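432aa long hypothetical deoxyribodipyrimidine photolyase (Sulfolobus tokodaii, PDB 2E0I) probably repairs cyclobutane pyrimidine dimers in DNA using light, carrying two FAD molecules, one of them thought to act as a light-harvesting cofactor. Local coordinates at residues Gly223-Met227 against Arg228-Tyr232; Gly287-Tyr291 against Pro292-Ala296. All blocks are in the same frame, centred on the assembly; numbering follows the deposited sequence.

Interaction 1: Gly223-Met227 against Arg228-Tyr232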
loop_
_atom_site.group_PDB
_atom_site.type_symbol
_atom_site.label_atom_id
_atom_site.label_comp_id
_atom_site.label_asym_id
_atom_site.label_seq_id
_atom_site.Cartn_x
_atom_site.Cartn_y
_atom_site.Cartn_z
ATOM N N GLY A 223 -9.509 -2.287 1.162
ATOM C CA GLY A 223 -10.916 -2.121 0.829
ATOM C C GLY A 223 -11.986 -2.109 1.906
ATOM O O GLY A 223 -13.085 -2.612 1.658
ATOM N N THR A 224 -11.705 -1.554 3.086
ATOM C CA THR A 224 -12.736 -1.496 4.107
ATOM C C THR A 224 -13.761 -0.454 3.648
ATOM O O THR A 224 -14.901 -0.438 4.108
ATOM C CB THR A 224 -12.156 -1.125 5.473
ATOM O OG1 THR A 224 -11.474 0.135 5.388
ATOM C CG2 THR A 224 -11.201 -2.208 5.930
ATOM N N ILE A 225 -13.334 0.426 2.744
ATOM C CA ILE A 225 -14.211 1.437 2.134
ATOM C C ILE A 225 -13.816 1.462 0.654
ATOM O O ILE A 225 -12.652 1.243 0.324
ATOM C CB ILE A 225 -14.025 2.864 2.719
ATOM C CG1 ILE A 225 -12.642 3.397 2.397
ATOM C CG2 ILE A 225 -14.220 2.848 4.220
ATOM C CD1 ILE A 225 -12.457 4.797 2.875
ATOM N N SER A 226 -14.761 1.717 -0.244
ATOM C CA SER A 226 -14.413 1.720 -1.656
ATOM C C SER A 226 -13.822 3.038 -2.141
ATOM O O SER A 226 -14.062 4.101 -1.578
ATOM C CB SER A 226 -15.621 1.382 -2.511
ATOM O OG SER A 226 -16.297 2.563 -2.878
ATOM N N MET A 227 -13.037 2.930 -3.206
ATOM C CA MET A 227 -12.365 4.051 -3.856
ATOM C C MET A 227 -13.418 5.093 -4.230
ATOM O O MET A 227 -13.195 6.306 -4.135
ATOM C CB MET A 227 -11.684 3.518 -5.116
ATOM C CG MET A 227 -10.460 4.270 -5.559
ATOM S SD MET A 227 -9.137 4.236 -4.354
ATOM C CE MET A 227 -8.193 5.635 -4.999
ATOM N N ARG A 228 -14.570 4.581 -4.655
ATOM C CA ARG A 228 -15.708 5.386 -5.056
ATOM C C ARG A 228 -16.331 6.110 -3.860
ATOM O O ARG A 228 -16.792 7.249 -3.984
ATOM C CB ARG A 228 -16.736 4.489 -5.740
ATOM C CG ARG A 228 -16.272 3.978 -7.099
ATOM C CD ARG A 228 -17.253 2.985 -7.675
ATOM N NE ARG A 228 -17.365 1.803 -6.825
ATOM C CZ ARG A 228 -16.433 0.857 -6.736
ATOM N NH1 ARG A 228 -15.321 0.961 -7.456
ATOM N NH2 ARG A 228 -16.614 -0.192 -5.933
ATOM N N GLU A 229 -16.348 5.451 -2.704
ATOM C CA GLU A 229 -16.904 6.061 -1.510
ATOM C C GLU A 229 -16.003 7.196 -1.038
ATOM O O GLU A 229 -16.478 8.280 -0.720
ATOM C CB GLU A 229 -17.065 5.023 -0.399
ATOM C CG GLU A 229 -18.141 3.992 -0.688
ATOM C CD GLU A 229 -18.439 3.057 0.495
ATOM O OE1 GLU A 229 -17.566 2.224 0.858
ATOM O OE2 GLU A 229 -19.559 3.163 1.056
ATOM N N ALA A 230 -14.699 6.946 -0.997
ATOM C CA ALA A 230 -13.749 7.962 -0.561
ATOM C C ALA A 230 -13.917 9.160 -1.465
ATOM O O ALA A 230 -13.921 10.312 -1.015
ATOM C CB ALA A 230 -12.328 7.442 -0.673
ATOM N N TYR A 231 -14.065 8.870 -2.753
ATOM C CA TYR A 231 -14.212 9.908 -3.751
ATOM C C TYR A 231 -15.427 10.795 -3.546
ATOM O O TYR A 231 -15.307 12.004 -3.492
ATOM C CB TYR A 231 -14.266 9.295 -5.150
ATOM C CG TYR A 231 -14.556 10.319 -6.218
ATOM C CD1 TYR A 231 -13.553 11.157 -6.706
ATOM C CD2 TYR A 231 -15.848 10.478 -6.709
ATOM C CE1 TYR A 231 -13.839 12.126 -7.658
ATOM C CE2 TYR A 231 -16.146 11.439 -7.651
ATOM C CZ TYR A 231 -15.145 12.257 -8.124
ATOM O OH TYR A 231 -15.474 13.184 -9.077
ATOM N N TYR A 232 -16.603 10.207 -3.445
ATOM C CA TYR A 232 -17.785 11.024 -3.286
ATOM C C TYR A 232 -17.880 11.754 -1.960
ATOM O O TYR A 232 -18.455 12.831 -1.873
ATOM C CB TYR A 232 -19.033 10.182 -3.529
ATOM C CG TYR A 232 -19.363 10.097 -4.991
ATOM C CD1 TYR A 232 -19.094 8.945 -5.732
ATOM C CD2 TYR A 232 -19.882 11.205 -5.662
ATOM C CE1 TYR A 232 -19.336 8.905 -7.113
ATOM C CE2 TYR A 232 -20.119 11.174 -7.034
ATOM C CZ TYR A 232 -19.844 10.029 -7.749
ATOM O OH TYR A 232 -20.066 10.035 -9.101
#
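Ser-226 and Glu-229 are joined by the two reciprocal bonds of a capping box at the start of helix 227-233. Ser-226 OG accepts from Glu-229 N at 2.9 Å, while Ser-226 N points almost straight (174°) at Glu-229 OE1, 3.1 Å away, meeting that oxygen on its anti lone pair. Serine suits the N-cap because its short hydroxyl can fold back onto a first-turn amide. Glutamate suits its place because CG, anti to the carbonyl carbon (chi1 -69°), sends an extended chain back towards the N-cap. Behind the box the helix starts its regular bonding, Ala-230 N to Ser-226 O at 3.0 Å and Tyr-231 N to Met-227 O at 3.0 Å. The guanidinium of Arg-228 lays one face over Ser-226 CB, with NH2 3.9 Å from that carbon.

Charges further out position these groups: Asp-15 takes both Ser-226 OG and Arg-228 NE, Asp-126 pairs with Arg-228 NH2, and Arg-189 pairs with Glu-229 OE2. Gly-223 ends helix 217-221 in a Schellman motif, its positive phi adopted without strain for want of a CB. Ile-225 packs on helices 189-196 and 217-221, and Met-227, Ala-230 and Tyr-231 lean on helix 238-256.

Interaction 2: Gly287-Tyr291 against Pro292-Ala296; sequences GRTGY and PIIDA
Thr-289 and Asp-295 meet where the loop 287-291 folds back over the first turn of helix 292-304. Thr-289 N donates to Asp-295 OD2 at 2.7 Å with a bent angle of 135°, though the place of OD2 is less sure because the model crowds it. Asp-295 OD1 is hydrogen-bonded with Tyr-407 OH, from elsewhere in the chain. The carboxylate comes to the loop because CG stands beside its own backbone N (chi1 -67°). With an alanine here the carboxylate is gone, and Tyr-407 OH and the amide of Thr-289 would probably be left without this partner, the loop being held less firmly to the helix. Nearby, Gly-287 O is satisfied by Arg-299 NH2, and the guanidinium of Arg-288 pairs with Glu-387.

The segment joins two helices of the FAD-binding domain: Gly-287 ends helix 278-286 in a Schellman motif, its positive phi easy for glycine, and Tyr-291 is the N-cap of the next. Tyr-291 O accepts from Asp-295 N at 2.9 Å, nearly straight at 169°. Pro-292 fits the first turn, where a residue without an N-H costs the helix no bond; Ile-293 N, also in that turn, is satisfied by Gln-371 OE1. Tyr-291 CB rests on Ile-294 CG1 at 3.8 Å, while the phenol OH bonds to Val-412 O and Trp-414 N and its ring meets Phe-318 edge-to-face.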
loop_
_atom_site.group_PDB
_atom_site.type_symbol
_atom_site.label_atom_id
_atom_site.label_comp_id
_atom_site.label_asym_id
_atom_site.label_seq_id
_atom_site.Cartn_x
_atom_site.Cartn_y
_atom_site.Cartn_z
ATOM N N GLY A 287 17.478 3.759 11.397
ATOM C CA GLY A 287 17.306 5.160 11.713
ATOM C C GLY A 287 18.504 5.648 12.506
ATOM O O GLY A 287 18.358 6.465 13.416
ATOM N N ARG A 288 19.684 5.123 12.171
ATOM C CA ARG A 288 20.941 5.497 12.820
ATOM C C ARG A 288 21.798 6.201 11.781
ATOM O O ARG A 288 23.020 6.071 11.769
ATOM C CB ARG A 288 21.699 4.271 13.341
ATOM C CG ARG A 288 20.854 3.276 14.109
ATOM C CD ARG A 288 21.487 2.871 15.447
ATOM N NE ARG A 288 21.320 3.903 16.471
ATOM C CZ ARG A 288 22.219 4.841 16.750
ATOM N NH1 ARG A 288 23.369 4.878 16.084
ATOM N NH2 ARG A 288 21.958 5.751 17.685
ATOM N N THR A 289 21.139 6.910 10.877
ATOM C CA THR A 289 21.833 7.677 9.866
ATOM C C THR A 289 22.132 8.953 10.647
ATOM O O THR A 289 21.606 9.132 11.742
ATOM C CB THR A 289 20.909 7.990 8.683
ATOM O OG1 THR A 289 21.700 8.390 7.566
ATOM C CG2 THR A 289 19.956 9.130 9.013
ATOM N N GLY A 290 22.950 9.854 10.128
ATOM C CA GLY A 290 23.211 11.047 10.922
ATOM C C GLY A 290 22.215 12.191 10.817
ATOM O O GLY A 290 22.383 13.217 11.468
ATOM N N TYR A 291 21.178 12.006 10.011
ATOM C CA TYR A 291 20.169 13.030 9.769
ATOM C C TYR A 291 18.874 12.834 10.547
ATOM O O TYR A 291 18.117 11.902 10.284
ATOM C CB TYR A 291 19.844 13.063 8.281
ATOM C CG TYR A 291 21.053 13.243 7.401
ATOM C CD1 TYR A 291 22.113 12.334 7.437
ATOM C CD2 TYR A 291 21.150 14.329 6.544
ATOM C CE1 TYR A 291 23.238 12.506 6.642
ATOM C CE2 TYR A 291 22.272 14.512 5.744
ATOM C CZ TYR A 291 23.311 13.596 5.801
ATOM O OH TYR A 291 24.426 13.774 5.021
ATOM N N PRO A 292 18.589 13.737 11.496
ATOM C CA PRO A 292 17.393 13.705 12.347
ATOM C C PRO A 292 16.051 13.378 11.678
ATOM O O PRO A 292 15.338 12.482 12.127
ATOM C CB PRO A 292 17.413 15.086 13.000
ATOM C CG PRO A 292 18.877 15.279 13.220
ATOM C CD PRO A 292 19.459 14.861 11.878
ATOM N N ILE A 293 15.706 14.098 10.615
ATOM C CA ILE A 293 14.438 13.861 9.937
ATOM C C ILE A 293 14.347 12.467 9.326
ATOM O O ILE A 293 13.278 11.855 9.337
ATOM C CB ILE A 293 14.180 14.896 8.831
ATOM C CG1 ILE A 293 12.725 14.810 8.386
ATOM C CG2 ILE A 293 15.091 14.642 7.638
ATOM C CD1 ILE A 293 11.752 14.994 9.518
ATOM N N ILE A 294 15.463 11.972 8.788
ATOM C CA ILE A 294 15.504 10.641 8.189
ATOM C C ILE A 294 15.377 9.591 9.293
ATOM O O ILE A 294 14.619 8.642 9.169
ATOM C CB ILE A 294 16.833 10.408 7.411
ATOM C CG1 ILE A 294 17.005 11.484 6.333
ATOM C CG2 ILE A 294 16.834 9.027 6.764
ATOM C CD1 ILE A 294 15.917 11.499 5.272
ATOM N N ASP A 295 16.120 9.774 10.375
ATOM C CA ASP A 295 16.080 8.857 11.507
ATOM C C ASP A 295 14.700 8.794 12.125
ATOM O O ASP A 295 14.215 7.720 12.466
ATOM C CB ASP A 295 17.090 9.296 12.559
ATOM C CG ASP A 295 18.519 9.144 12.075
ATOM O OD1 ASP A 295 19.396 9.920 12.520
ATOM O OD2 ASP A 295 18.763 8.237 11.247
ATOM N N ALA A 296 14.065 9.949 12.272
ATOM C CA ALA A 296 12.737 9.990 12.849
ATOM C C ALA A 296 11.797 9.191 11.959
ATOM O O ALA A 296 11.026 8.355 12.443
ATOM C CB ALA A 296 12.268 11.415 12.966
#

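How the interactions relate
Interaction 1 and interaction 2 each run from a Schellman glycine through a short loop into a new helix, but of the two only 223-232 is closed by a capping box; in 287-296 an aspartate of the first turn reaches back to the loop instead. They do not touch: their centres are 35 Å apart, their nearest atoms about 25 Å, and they lie on opposite sides of the chain's centre, 223-232 preceding 287-296 in sequence. They differ in how near they come to a bound FAD: the side chain of Met-227 in interaction 1 is about 5 Å from one, whereas the side chain of Ile-294 in interaction 2 is about 11 Å from a bound FAD.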